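PDB 1J3N: 3-oxoacyl-(acyl-carrier protein) synthase II from Thermus thermophilus, which probably catalyses the condensation of malonyl-ACP with an acyl chain, the carbon-carbon bond-forming step of fatty acid elongation. Local coordinates for residues S207-E212 against T221-G226; I267-P272 against T305-R310; R34-F39 against A49-V54; R326-S331 against D376-P381. One frame throughout, in Å; residues are numbered along the deposited sequence.

Contact 1 of 4, residues S207-E212 against T221-G226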
loop_
_atom_site.group_PDB
_atom_site.type_symbol
_atom_site.label_atom_id
_atom_site.label_comp_id
_atom_site.label_asym_id
_atom_site.label_seq_id
_atom_site.Cartn_x
_atom_site.Cartn_y
_atom_site.Cartn_z
ATOM N N SER A 207 -10.637 13.704 20.309
ATOM C CA SER A 207 -10.848 14.284 21.626
ATOM C C SER A 207 -11.268 15.738 21.448
ATOM O O SER A 207 -10.756 16.433 20.573
ATOM C CB SER A 207 -9.553 14.215 22.443
ATOM O OG SER A 207 -9.635 15.023 23.605
ATOM N N THR A 208 -12.206 16.197 22.271
ATOM C CA THR A 208 -12.670 17.581 22.185
ATOM C C THR A 208 -12.188 18.424 23.357
ATOM O O THR A 208 -12.787 19.452 23.670
ATOM C CB THR A 208 -14.217 17.657 22.140
ATOM O OG1 THR A 208 -14.767 16.964 23.272
ATOM C CG2 THR A 208 -14.741 17.038 20.848
ATOM N N ARG A 209 -11.104 17.999 24.001
ATOM C CA ARG A 209 -10.573 18.732 25.146
ATOM C C ARG A 209 -9.705 19.923 24.732
ATOM O O ARG A 209 -8.535 20.031 25.110
ATOM C CB ARG A 209 -9.773 17.782 26.033
ATOM C CG ARG A 209 -9.520 18.302 27.431
ATOM C CD ARG A 209 -9.183 17.158 28.375
ATOM N NE ARG A 209 -10.151 16.068 28.253
ATOM C CZ ARG A 209 -10.251 15.050 29.105
ATOM N NH1 ARG A 209 -9.442 14.975 30.155
ATOM N NH2 ARG A 209 -11.159 14.102 28.903
ATOM N N ASN A 210 -10.288 20.834 23.966
ATOM C CA ASN A 210 -9.545 21.996 23.499
ATOM C C ASN A 210 -8.931 22.834 24.621
ATOM O O ASN A 210 -7.881 23.452 24.433
ATOM C CB ASN A 210 -10.452 22.859 22.618
ATOM C CG ASN A 210 -10.971 22.098 21.415
ATOM O OD1 ASN A 210 -10.190 21.525 20.654
ATOM N ND2 ASN A 210 -12.289 22.082 21.239
ATOM N N GLU A 211 -9.575 22.830 25.788
ATOM C CA GLU A 211 -9.107 23.600 26.945
ATOM C C GLU A 211 -7.758 23.144 27.510
ATOM O O GLU A 211 -7.010 23.957 28.052
ATOM C CB GLU A 211 -10.161 23.582 28.065
ATOM C CG GLU A 211 -10.508 22.194 28.589
ATOM C CD GLU A 211 -11.618 21.518 27.802
ATOM O OE1 GLU A 211 -11.785 21.823 26.601
ATOM O OE2 GLU A 211 -12.320 20.664 28.385
ATOM N N GLU A 212 -7.447 21.855 27.400
ATOM C CA GLU A 212 -6.173 21.334 27.900
ATOM C C GLU A 212 -5.533 20.432 26.844
ATOM O O GLU A 212 -5.584 19.200 26.939
ATOM C CB GLU A 212 -6.392 20.545 29.191
ATOM C CG GLU A 212 -7.190 21.293 30.234
ATOM C CD GLU A 212 -7.433 20.472 31.483
ATOM O OE1 GLU A 212 -7.858 19.301 31.353
ATOM O OE2 GLU A 212 -7.205 21.003 32.593
ATOM N N THR A 221 -7.111 6.070 30.638
ATOM C CA THR A 221 -7.697 6.818 31.744
ATOM C C THR A 221 -9.217 6.743 31.642
ATOM O O THR A 221 -9.769 6.493 30.569
ATOM C CB THR A 221 -7.300 8.303 31.740
ATOM O OG1 THR A 221 -7.796 8.922 30.549
ATOM C CG2 THR A 221 -5.789 8.459 31.834
ATOM N N LEU A 222 -9.889 6.965 32.765
ATOM C CA LEU A 222 -11.344 6.922 32.814
ATOM C C LEU A 222 -11.987 8.045 32.003
ATOM O O LEU A 222 -13.119 7.912 31.549
ATOM C CB LEU A 222 -11.807 7.012 34.267
ATOM C CG LEU A 222 -11.536 5.791 35.153
ATOM C CD1 LEU A 222 -11.543 6.197 36.624
ATOM C CD2 LEU A 222 -12.589 4.723 34.874
ATOM N N SER A 223 -11.260 9.144 31.818
ATOM C CA SER A 223 -11.778 10.293 31.076
ATOM C C SER A 223 -11.359 10.374 29.605
ATOM O O SER A 223 -11.558 11.408 28.960
ATOM C CB SER A 223 -11.379 11.589 31.789
ATOM O OG SER A 223 -9.977 11.649 31.999
ATOM N N ARG A 224 -10.793 9.292 29.075
ATOM C CA ARG A 224 -10.354 9.261 27.674
ATOM C C ARG A 224 -11.541 9.465 26.720
ATOM O O ARG A 224 -12.554 8.778 26.832
ATOM C CB ARG A 224 -9.643 7.936 27.383
ATOM C CG ARG A 224 -10.476 6.674 27.613
ATOM C CD ARG A 224 -9.601 5.430 27.439
ATOM N NE ARG A 224 -10.338 4.172 27.347
ATOM C CZ ARG A 224 -10.675 3.402 28.383
ATOM N NH1 ARG A 224 -10.347 3.757 29.618
ATOM N NH2 ARG A 224 -11.325 2.261 28.182
ATOM N N ASP A 225 -11.411 10.400 25.776
ATOM C CA ASP A 225 -12.512 10.705 24.859
ATOM C C ASP A 225 -12.163 10.840 23.372
ATOM O O ASP A 225 -12.705 11.714 22.693
ATOM C CB ASP A 225 -13.189 12.001 25.307
ATOM C CG ASP A 225 -12.363 13.241 24.972
ATOM O OD1 ASP A 225 -11.164 13.279 25.333
ATOM O OD2 ASP A 225 -12.910 14.177 24.350
ATOM N N GLY A 226 -11.284 9.984 22.857
ATOM C CA GLY A 226 -10.917 10.078 21.455
ATOM C C GLY A 226 -9.462 10.476 21.305
ATOM O O GLY A 226 -8.864 11.010 22.242
#
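Asp225 reaches across to Ser207 and Thr208 with a carboxylate that shares its two oxygens between them. Its CB points toward the other loop, and a chi1 of 75°, with CG lodged between N and the carbonyl carbon, sets where the carboxylate goes from there. CG comes to lie 3.8 Å from CA of Ser207. Beyond it the branches part: OD1 accepts from Ser207 OG at 2.9 Å, and OD2 takes the backbone N-H of Thr208, N to OD2 3.0 Å, in a nearly straight bond (165°). Both donors approach on the syn side, somewhat out of the carboxylate plane. The two segments border helix 213-216 in the N-terminal family region of the synthase. Each contains a type I turn, Arg209 to Glu212 and Thr221 to Arg224, and the carboxylate joins the loop entering the helix to the loop leaving it. With an alanine here, Ser207 OG and the N-H of Thr208 would probably lose their shared acceptor, and the two loops would be tied less firmly. Arg209 adds a weaker link: its chain bends at chi3 and NH2 lies 2.7 Å from Ser223 O, at the guanidinium edge, in a bent and weak hydrogen bond. The same NH2 forms only a long salt bridge with Asp225 OD1, at 3.7 Å. The hydroxyl of Ser223 is bonded instead to Asp368.

Contact 2 of 4, residues I267-P272 against T305-R310; sequences ITEPHP and TPVGDR
Val307 turns its two methyl groups toward the loop 267-272, and three side chains meet them. The chain of Glu269 runs at about a right angle to the valine, bent at chi2 so that OE1 comes to rest 3.9 Å from Val307 CG2. The ring of Pro270 crosses obliquely, its CG 4.1 Å from Val307 CG1 and equally close to CA of Gly308. Pro272 adds its CB, 4.4 Å from the same CG1. With CG1 anti to the backbone N (chi1 -179°), the valine presents this methyl to both prolines. No direct hydrogen bond crosses; two waters do the joining. One donates to Pro272 O and Val307 O, at 2.8 Å each, and the other accepts from Arg310 NH1 at 2.6 Å and donates weakly to Pro272 O. The extended arginine is also salt-bridged through NE to Glu372. Earlier in the loop, Ile267 and Thr268 pack on His143 and Pro133 of the second subunit. The contact thus lays the loop between strand 253-262 and helix 275-288 over the first turn of helix 306-324, which Thr305 N-caps.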
loop_
_atom_site.group_PDB
_atom_site.type_symbol
_atom_site.label_atom_id
_atom_site.label_comp_id
_atom_site.label_asym_id
_atom_site.label_seq_id
_atom_site.Cartn_x
_atom_site.Cartn_y
_atom_site.Cartn_z
ATOM N N ILE A 267 -16.115 -1.237 9.750
ATOM C CA ILE A 267 -15.281 -0.240 9.079
ATOM C C ILE A 267 -14.391 0.618 9.984
ATOM O O ILE A 267 -13.214 0.823 9.680
ATOM C CB ILE A 267 -16.131 0.722 8.209
ATOM C CG1 ILE A 267 -17.307 1.279 9.025
ATOM C CG2 ILE A 267 -16.623 0.008 6.968
ATOM C CD1 ILE A 267 -18.206 2.247 8.241
ATOM N N THR A 268 -14.938 1.122 11.090
ATOM C CA THR A 268 -14.156 1.981 11.974
ATOM C C THR A 268 -14.054 1.516 13.429
ATOM O O THR A 268 -13.154 1.930 14.157
ATOM C CB THR A 268 -14.711 3.421 11.957
ATOM O OG1 THR A 268 -16.005 3.447 12.570
ATOM C CG2 THR A 268 -14.831 3.919 10.522
ATOM N N GLU A 269 -14.973 0.652 13.845
ATOM C CA GLU A 269 -14.978 0.130 15.209
ATOM C C GLU A 269 -14.152 -1.139 15.334
ATOM O O GLU A 269 -14.342 -2.087 14.586
ATOM C CB GLU A 269 -16.409 -0.174 15.650
ATOM C CG GLU A 269 -17.204 1.051 16.058
ATOM C CD GLU A 269 -16.779 1.581 17.411
ATOM O OE1 GLU A 269 -16.963 0.867 18.420
ATOM O OE2 GLU A 269 -16.253 2.709 17.462
ATOM N N PRO A 270 -13.217 -1.175 16.287
ATOM C CA PRO A 270 -12.415 -2.387 16.429
ATOM C C PRO A 270 -13.246 -3.421 17.178
ATOM O O PRO A 270 -14.223 -3.066 17.851
ATOM C CB PRO A 270 -11.232 -1.910 17.250
ATOM C CG PRO A 270 -11.901 -0.951 18.199
ATOM C CD PRO A 270 -12.841 -0.170 17.297
ATOM N N HIS A 271 -12.872 -4.690 17.048
ATOM C CA HIS A 271 -13.573 -5.754 17.747
ATOM C C HIS A 271 -13.488 -5.387 19.236
ATOM O O HIS A 271 -12.400 -5.260 19.791
ATOM C CB HIS A 271 -12.882 -7.090 17.472
ATOM C CG HIS A 271 -13.718 -8.282 17.807
ATOM N ND1 HIS A 271 -14.011 -8.648 19.104
ATOM C CD2 HIS A 271 -14.364 -9.168 17.011
ATOM C CE1 HIS A 271 -14.802 -9.705 19.092
ATOM N NE2 HIS A 271 -15.032 -10.040 17.836
ATOM N N PRO A 272 -14.639 -5.212 19.899
ATOM C CA PRO A 272 -14.670 -4.849 21.321
ATOM C C PRO A 272 -13.870 -5.757 22.251
ATOM O O PRO A 272 -13.421 -5.323 23.316
ATOM C CB PRO A 272 -16.164 -4.842 21.639
ATOM C CG PRO A 272 -16.699 -5.898 20.722
ATOM C CD PRO A 272 -15.989 -5.564 19.424
ATOM N N THR A 305 -9.140 5.844 23.291
ATOM C CA THR A 305 -10.557 5.712 22.976
ATOM C C THR A 305 -11.154 4.666 23.908
ATOM O O THR A 305 -10.499 3.690 24.266
ATOM C CB THR A 305 -10.804 5.262 21.517
ATOM O OG1 THR A 305 -10.349 3.915 21.353
ATOM C CG2 THR A 305 -10.067 6.173 20.533
ATOM N N PRO A 306 -12.410 4.871 24.330
ATOM C CA PRO A 306 -13.076 3.923 25.228
ATOM C C PRO A 306 -12.998 2.465 24.757
ATOM O O PRO A 306 -12.390 1.625 25.424
ATOM C CB PRO A 306 -14.507 4.445 25.268
ATOM C CG PRO A 306 -14.315 5.920 25.169
ATOM C CD PRO A 306 -13.263 6.048 24.082
ATOM N N VAL A 307 -13.605 2.171 23.608
ATOM C CA VAL A 307 -13.627 0.802 23.070
ATOM C C VAL A 307 -12.259 0.259 22.668
ATOM O O VAL A 307 -11.915 -0.884 22.985
ATOM C CB VAL A 307 -14.566 0.705 21.844
ATOM C CG1 VAL A 307 -14.590 -0.724 21.312
ATOM C CG2 VAL A 307 -15.964 1.146 22.229
ATOM N N GLY A 308 -11.485 1.074 21.961
ATOM C CA GLY A 308 -10.165 0.645 21.523
ATOM C C GLY A 308 -9.178 0.346 22.644
ATOM O O GLY A 308 -8.594 -0.732 22.689
ATOM N N ASP A 309 -8.975 1.300 23.545
ATOM C CA ASP A 309 -8.044 1.104 24.656
ATOM C C ASP A 309 -8.373 -0.165 25.456
ATOM O O ASP A 309 -7.475 -0.839 25.950
ATOM C CB ASP A 309 -8.052 2.331 25.577
ATOM C CG ASP A 309 -7.232 3.487 25.022
ATOM O OD1 ASP A 309 -7.072 3.575 23.780
ATOM O OD2 ASP A 309 -6.757 4.317 25.827
ATOM N N ARG A 310 -9.657 -0.495 25.566
ATOM C CA ARG A 310 -10.085 -1.691 26.298
ATOM C C ARG A 310 -9.895 -2.977 25.487
ATOM O O ARG A 310 -9.493 -4.016 26.026
ATOM C CB ARG A 310 -11.557 -1.556 26.693
ATOM C CG ARG A 310 -12.151 -2.796 27.358
ATOM C CD ARG A 310 -13.548 -2.496 27.896
ATOM N NE ARG A 310 -14.141 -3.647 28.570
ATOM C CZ ARG A 310 -14.964 -4.507 27.981
ATOM N NH1 ARG A 310 -15.295 -4.340 26.707
ATOM N NH2 ARG A 310 -15.451 -5.538 28.662
HETATM O O HOH W 1 -13.753 -2.693 24.183
HETATM O O HOH W 2 -15.919 -6.231 25.052
#

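Contact 3 of 4, residues R34-F39 against A49-V54; sequences RPITRF and AAEVDV
Three donors grip OE1 of Glu51: Arg34 NE, Arg34 NH2 and the hydroxyl of Thr37, whose OG1 lies only 2.5 Å from it. The setting is a two-stranded antiparallel ribbon, 33-35 with 48-50, in which Arg34 and Ala49 form a hydrogen-bonded pair, and a salt-bridge network is built beside this pair. Arg34 CG lies between N and the carbonyl carbon (chi1 66°), and the chain then runs extended from CG to NE, carrying the guanidinium to both acids. It approaches Glu51 side-on, NE at 3.0 Å from OE1 and NH2 close by, both on the anti side of that oxygen, with the guanidinium plane turned nearly perpendicular (84°) to the carboxylate. The threonine uses the syn side. OE2 is held separately, by the backbone N-H groups of Thr37 and Arg38, which come from opposite faces of the carboxylate plane. Five bonds therefore fix the rotation of a buried acid and probably help to keep it charged. The same guanidinium meets Asp53 end-on, NH1 to OD2 at 2.8 Å and NH2 to OD1 at 2.9 Å. A leucine in place of Arg34 would probably leave Asp53 without its charged mate and Glu51 OE1 with Thr37 as its main remaining partner. Ile36 crosses Glu51 at about a right angle, laying CG2 against OE2 and CG1 against the methyl of Ala49. Arg38, whose NH2 is salt-bridged to Glu231, also gives a hydrogen to a water that donates to Val52 O, 2.8 Å away.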
loop_
_atom_site.group_PDB
_atom_site.type_symbol
_atom_site.label_atom_id
_atom_site.label_comp_id
_atom_site.label_asym_id
_atom_site.label_seq_id
_atom_site.Cartn_x
_atom_site.Cartn_y
_atom_site.Cartn_z
ATOM N N ARG A 34 -0.929 20.857 20.952
ATOM C CA ARG A 34 -1.107 22.280 21.218
ATOM C C ARG A 34 -2.212 22.855 20.349
ATOM O O ARG A 34 -2.739 22.170 19.477
ATOM C CB ARG A 34 0.202 23.017 20.910
ATOM C CG ARG A 34 0.583 22.995 19.423
ATOM C CD ARG A 34 2.001 23.512 19.192
ATOM N NE ARG A 34 2.335 23.610 17.770
ATOM C CZ ARG A 34 3.556 23.866 17.303
ATOM N NH1 ARG A 34 4.567 24.050 18.144
ATOM N NH2 ARG A 34 3.771 23.942 15.995
ATOM N N PRO A 35 -2.596 24.120 20.591
ATOM C CA PRO A 35 -3.647 24.713 19.763
ATOM C C PRO A 35 -3.116 24.695 18.323
ATOM O O PRO A 35 -1.929 24.932 18.096
ATOM C CB PRO A 35 -3.770 26.127 20.331
ATOM C CG PRO A 35 -3.424 25.935 21.772
ATOM C CD PRO A 35 -2.223 25.030 21.691
ATOM N N ILE A 36 -3.982 24.402 17.359
ATOM C CA ILE A 36 -3.558 24.325 15.964
ATOM C C ILE A 36 -3.063 25.654 15.413
ATOM O O ILE A 36 -3.734 26.677 15.523
ATOM C CB ILE A 36 -4.710 23.784 15.074
ATOM C CG1 ILE A 36 -5.061 22.353 15.503
ATOM C CG2 ILE A 36 -4.304 23.791 13.598
ATOM C CD1 ILE A 36 -6.397 21.853 14.947
ATOM N N THR A 37 -1.876 25.628 14.819
ATOM C CA THR A 37 -1.289 26.824 14.229
ATOM C C THR A 37 -1.120 26.653 12.722
ATOM O O THR A 37 -0.985 27.639 12.000
ATOM C CB THR A 37 0.091 27.135 14.829
ATOM O OG1 THR A 37 1.005 26.090 14.481
ATOM C CG2 THR A 37 0.007 27.247 16.349
ATOM N N ARG A 38 -1.137 25.405 12.251
ATOM C CA ARG A 38 -0.980 25.109 10.823
ATOM C C ARG A 38 -1.996 25.867 9.967
ATOM O O ARG A 38 -1.691 26.296 8.851
ATOM C CB ARG A 38 -1.114 23.601 10.579
ATOM C CG ARG A 38 -0.897 23.166 9.132
ATOM C CD ARG A 38 0.483 23.573 8.625
ATOM N NE ARG A 38 1.552 23.154 9.532
ATOM C CZ ARG A 38 1.810 21.889 9.862
ATOM N NH1 ARG A 38 1.083 20.894 9.358
ATOM N NH2 ARG A 38 2.784 21.620 10.717
ATOM N N PHE A 39 -3.213 26.006 10.484
ATOM C CA PHE A 39 -4.274 26.745 9.804
ATOM C C PHE A 39 -5.245 27.213 10.877
ATOM O O PHE A 39 -5.127 26.818 12.035
ATOM C CB PHE A 39 -5.016 25.878 8.772
ATOM C CG PHE A 39 -5.678 24.660 9.355
ATOM C CD1 PHE A 39 -4.955 23.489 9.564
ATOM C CD2 PHE A 39 -7.022 24.693 9.723
ATOM C CE1 PHE A 39 -5.558 22.370 10.133
ATOM C CE2 PHE A 39 -7.633 23.578 10.295
ATOM C CZ PHE A 39 -6.896 22.414 10.501
ATOM N N ALA A 49 -3.789 19.715 18.037
ATOM C CA ALA A 49 -3.096 18.667 17.290
ATOM C C ALA A 49 -1.632 18.627 17.705
ATOM O O ALA A 49 -1.136 19.549 18.372
ATOM C CB ALA A 49 -3.208 18.930 15.780
ATOM N N ALA A 50 -0.946 17.558 17.308
ATOM C CA ALA A 50 0.471 17.397 17.620
ATOM C C ALA A 50 1.233 17.802 16.366
ATOM O O ALA A 50 1.498 16.975 15.497
ATOM C CB ALA A 50 0.773 15.939 17.990
ATOM N N GLU A 51 1.570 19.085 16.278
ATOM C CA GLU A 51 2.273 19.613 15.123
ATOM C C GLU A 51 3.788 19.481 15.201
ATOM O O GLU A 51 4.391 19.507 16.281
ATOM C CB GLU A 51 1.896 21.086 14.905
ATOM C CG GLU A 51 0.398 21.333 14.771
ATOM C CD GLU A 51 0.064 22.806 14.595
ATOM O OE1 GLU A 51 0.813 23.648 15.138
ATOM O OE2 GLU A 51 -0.949 23.124 13.931
ATOM N N VAL A 52 4.392 19.317 14.028
ATOM C CA VAL A 52 5.830 19.200 13.909
ATOM C C VAL A 52 6.382 20.567 13.522
ATOM O O VAL A 52 5.758 21.299 12.759
ATOM C CB VAL A 52 6.226 18.184 12.805
ATOM C CG1 VAL A 52 7.671 18.390 12.409
ATOM C CG2 VAL A 52 6.012 16.749 13.300
ATOM N N ASP A 53 7.547 20.901 14.060
ATOM C CA ASP A 53 8.211 22.160 13.750
ATOM C C ASP A 53 9.542 21.814 13.105
ATOM O O ASP A 53 10.468 21.382 13.783
ATOM C CB ASP A 53 8.456 22.984 15.021
ATOM C CG ASP A 53 7.181 23.567 15.594
ATOM O OD1 ASP A 53 6.362 24.084 14.806
ATOM O OD2 ASP A 53 7.008 23.520 16.831
ATOM N N VAL A 54 9.633 21.989 11.793
ATOM C CA VAL A 54 10.864 21.679 11.087
ATOM C C VAL A 54 10.998 22.555 9.848
ATOM O O VAL A 54 10.000 22.909 9.211
ATOM C CB VAL A 54 10.904 20.189 10.657
ATOM C CG1 VAL A 54 9.889 19.930 9.558
ATOM C CG2 VAL A 54 12.301 19.815 10.189
HETATM O O HOH W 3 4.453 23.707 12.259
#

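Contact 4 of 4, residues R326-S331 against D376-P381; sequences RLMVSS and DFVPEP
Asp376 touches Leu327 O with CB and holds CG anti to its own backbone N (chi1 -175°), a turn that does two things at once. It folds OD1 back to take the backbone N-H of Val378, N to OD1 3.1 Å, an Asx turn, and it leaves OD2 to a water that also donates to Leu327 O. At Val378, CG1 is anti to the backbone N (chi1 -168°), which leaves CG2 beside that N, 3.9 Å from Met328 CB. The direct polar link between the segments is a backbone one: Val329 N meets Asp376 O at 2.7 Å, its approach lying almost along the C=O axis. A second water donates to Leu327 O, 2.7 Å away, and accepts from Asp376 N, so this carbonyl receives two water hydrogens. Phe377 sends its CB away from the strand overall, yet ring CD1 lies 4.0 Å from Val329 CB, and the ring stacks on Phe220. Strand 328-330 pairs in parallel with 297-299 in the large mixed sheet of this thiolase-type fold, and the loop before strand 382-383 runs along its other side. There, the hydroxyl of Thr363 bonds both Phe377 O and Ser331 N. Asp376 OD2 is salt-bridged to Arg382, so one carboxylate shapes its own turn, anchors a water and probably balances the arginine's charge. The loop is thus held by one short backbone bond, ordered water and modest apolar contact, rather than by continued strand pairing.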
loop_
_atom_site.group_PDB
_atom_site.type_symbol
_atom_site.label_atom_id
_atom_site.label_comp_id
_atom_site.label_asym_id
_atom_site.label_seq_id
_atom_site.Cartn_x
_atom_site.Cartn_y
_atom_site.Cartn_z
ATOM N N ARG A 326 2.797 -8.932 34.684
ATOM C CA ARG A 326 4.223 -8.670 34.844
ATOM C C ARG A 326 4.769 -7.821 33.694
ATOM O O ARG A 326 5.941 -7.445 33.683
ATOM C CB ARG A 326 4.987 -9.996 34.928
ATOM C CG ARG A 326 6.284 -9.913 35.722
ATOM C CD ARG A 326 6.700 -11.283 36.255
ATOM N NE ARG A 326 7.027 -12.219 35.184
ATOM C CZ ARG A 326 7.427 -13.472 35.379
ATOM N NH1 ARG A 326 7.548 -13.949 36.611
ATOM N NH2 ARG A 326 7.714 -14.246 34.342
ATOM N N LEU A 327 3.904 -7.516 32.734
ATOM C CA LEU A 327 4.289 -6.719 31.576
ATOM C C LEU A 327 4.322 -5.240 31.902
ATOM O O LEU A 327 3.751 -4.798 32.892
ATOM C CB LEU A 327 3.285 -6.908 30.435
ATOM C CG LEU A 327 3.166 -8.195 29.627
ATOM C CD1 LEU A 327 1.873 -8.145 28.827
ATOM C CD2 LEU A 327 4.368 -8.353 28.711
ATOM N N MET A 328 5.002 -4.482 31.054
ATOM C CA MET A 328 5.055 -3.035 31.184
ATOM C C MET A 328 4.483 -2.571 29.858
ATOM O O MET A 328 4.933 -3.015 28.800
ATOM C CB MET A 328 6.491 -2.525 31.338
ATOM C CG MET A 328 7.082 -2.729 32.720
ATOM S SD MET A 328 8.701 -1.956 32.873
ATOM C CE MET A 328 9.712 -3.171 31.987
ATOM N N VAL A 329 3.481 -1.704 29.911
ATOM C CA VAL A 329 2.851 -1.218 28.696
ATOM C C VAL A 329 2.799 0.302 28.726
ATOM O O VAL A 329 2.418 0.894 29.737
ATOM C CB VAL A 329 1.398 -1.770 28.566
ATOM C CG1 VAL A 329 0.828 -1.446 27.190
ATOM C CG2 VAL A 329 1.380 -3.277 28.808
ATOM N N SER A 330 3.206 0.943 27.637
ATOM C CA SER A 330 3.136 2.401 27.594
ATOM C C SER A 330 2.713 2.857 26.204
ATOM O O SER A 330 2.987 2.192 25.202
ATOM C CB SER A 330 4.478 3.039 27.997
ATOM O OG SER A 330 5.399 3.096 26.924
ATOM N N SER A 331 2.015 3.984 26.154
ATOM C CA SER A 331 1.554 4.517 24.887
ATOM C C SER A 331 2.275 5.800 24.532
ATOM O O SER A 331 2.173 6.802 25.245
ATOM C CB SER A 331 0.049 4.781 24.927
ATOM O OG SER A 331 -0.380 5.407 23.729
ATOM N N ASP A 376 0.277 -2.591 34.001
ATOM C CA ASP A 376 1.254 -1.583 34.386
ATOM C C ASP A 376 1.494 -0.680 33.174
ATOM O O ASP A 376 2.201 -1.066 32.247
ATOM C CB ASP A 376 2.565 -2.260 34.804
ATOM C CG ASP A 376 3.582 -1.276 35.338
ATOM O OD1 ASP A 376 3.416 -0.059 35.115
ATOM O OD2 ASP A 376 4.558 -1.717 35.976
ATOM N N PHE A 377 0.914 0.521 33.197
ATOM C CA PHE A 377 1.049 1.461 32.086
ATOM C C PHE A 377 2.208 2.459 32.170
ATOM O O PHE A 377 2.240 3.448 31.432
ATOM C CB PHE A 377 -0.275 2.200 31.882
ATOM C CG PHE A 377 -1.402 1.300 31.461
ATOM C CD1 PHE A 377 -1.320 0.571 30.272
ATOM C CD2 PHE A 377 -2.532 1.152 32.262
ATOM C CE1 PHE A 377 -2.346 -0.295 29.888
ATOM C CE2 PHE A 377 -3.567 0.288 31.888
ATOM C CZ PHE A 377 -3.473 -0.438 30.698
ATOM N N VAL A 378 3.155 2.195 33.067
ATOM C CA VAL A 378 4.345 3.029 33.226
ATOM C C VAL A 378 4.078 4.545 33.259
ATOM O O VAL A 378 4.388 5.271 32.309
ATOM C CB VAL A 378 5.357 2.703 32.092
ATOM C CG1 VAL A 378 6.702 3.324 32.384
ATOM C CG2 VAL A 378 5.489 1.186 31.941
ATOM N N PRO A 379 3.500 5.045 34.363
ATOM C CA PRO A 379 3.218 6.480 34.470
ATOM C C PRO A 379 4.485 7.337 34.445
ATOM O O PRO A 379 4.434 8.532 34.144
ATOM C CB PRO A 379 2.456 6.583 35.790
ATOM C CG PRO A 379 2.968 5.413 36.579
ATOM C CD PRO A 379 3.003 4.322 35.545
ATOM N N GLU A 380 5.617 6.711 34.757
ATOM C CA GLU A 380 6.917 7.379 34.772
ATOM C C GLU A 380 7.984 6.494 34.120
ATOM O O GLU A 380 7.925 5.271 34.219
ATOM C CB GLU A 380 7.332 7.696 36.213
ATOM C CG GLU A 380 6.844 9.038 36.735
ATOM C CD GLU A 380 7.553 10.215 36.077
ATOM O OE1 GLU A 380 7.402 10.403 34.850
ATOM O OE2 GLU A 380 8.269 10.953 36.792
ATOM N N PRO A 381 8.969 7.109 33.436
ATOM C CA PRO A 381 10.045 6.364 32.773
ATOM C C PRO A 381 10.666 5.376 33.750
ATOM O O PRO A 381 10.872 5.707 34.917
ATOM C CB PRO A 381 11.025 7.461 32.369
ATOM C CG PRO A 381 10.122 8.614 32.084
ATOM C CD PRO A 381 9.149 8.558 33.246
HETATM O O HOH W 4 1.208 -5.035 33.789
HETATM O O HOH W 5 5.361 -4.342 35.305
#

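From the N terminus, contact 3 closes first, bringing 34-39 back to 49-54 across a short ribbon. Contact 1 then closes the loop around helix 213-216, contact 2 the much longer excursion from 267-272 to helix 306-324, and contact 4 the span from strand 328-330 to the loop at 376-381. All four are in series; none nests or crosses. Contacts 1 and 2 touch nonetheless, through probable hydrogen bonds from Arg224 to the carbonyls of Thr305 and Pro306, joining the N-terminal family region to the C-terminal one. Within the N-terminal region, Asn210 bonds Pro45 and Arg47, inside the loop of contact 3, while helix 306-324 leads from contact 2 into the strand of contact 4.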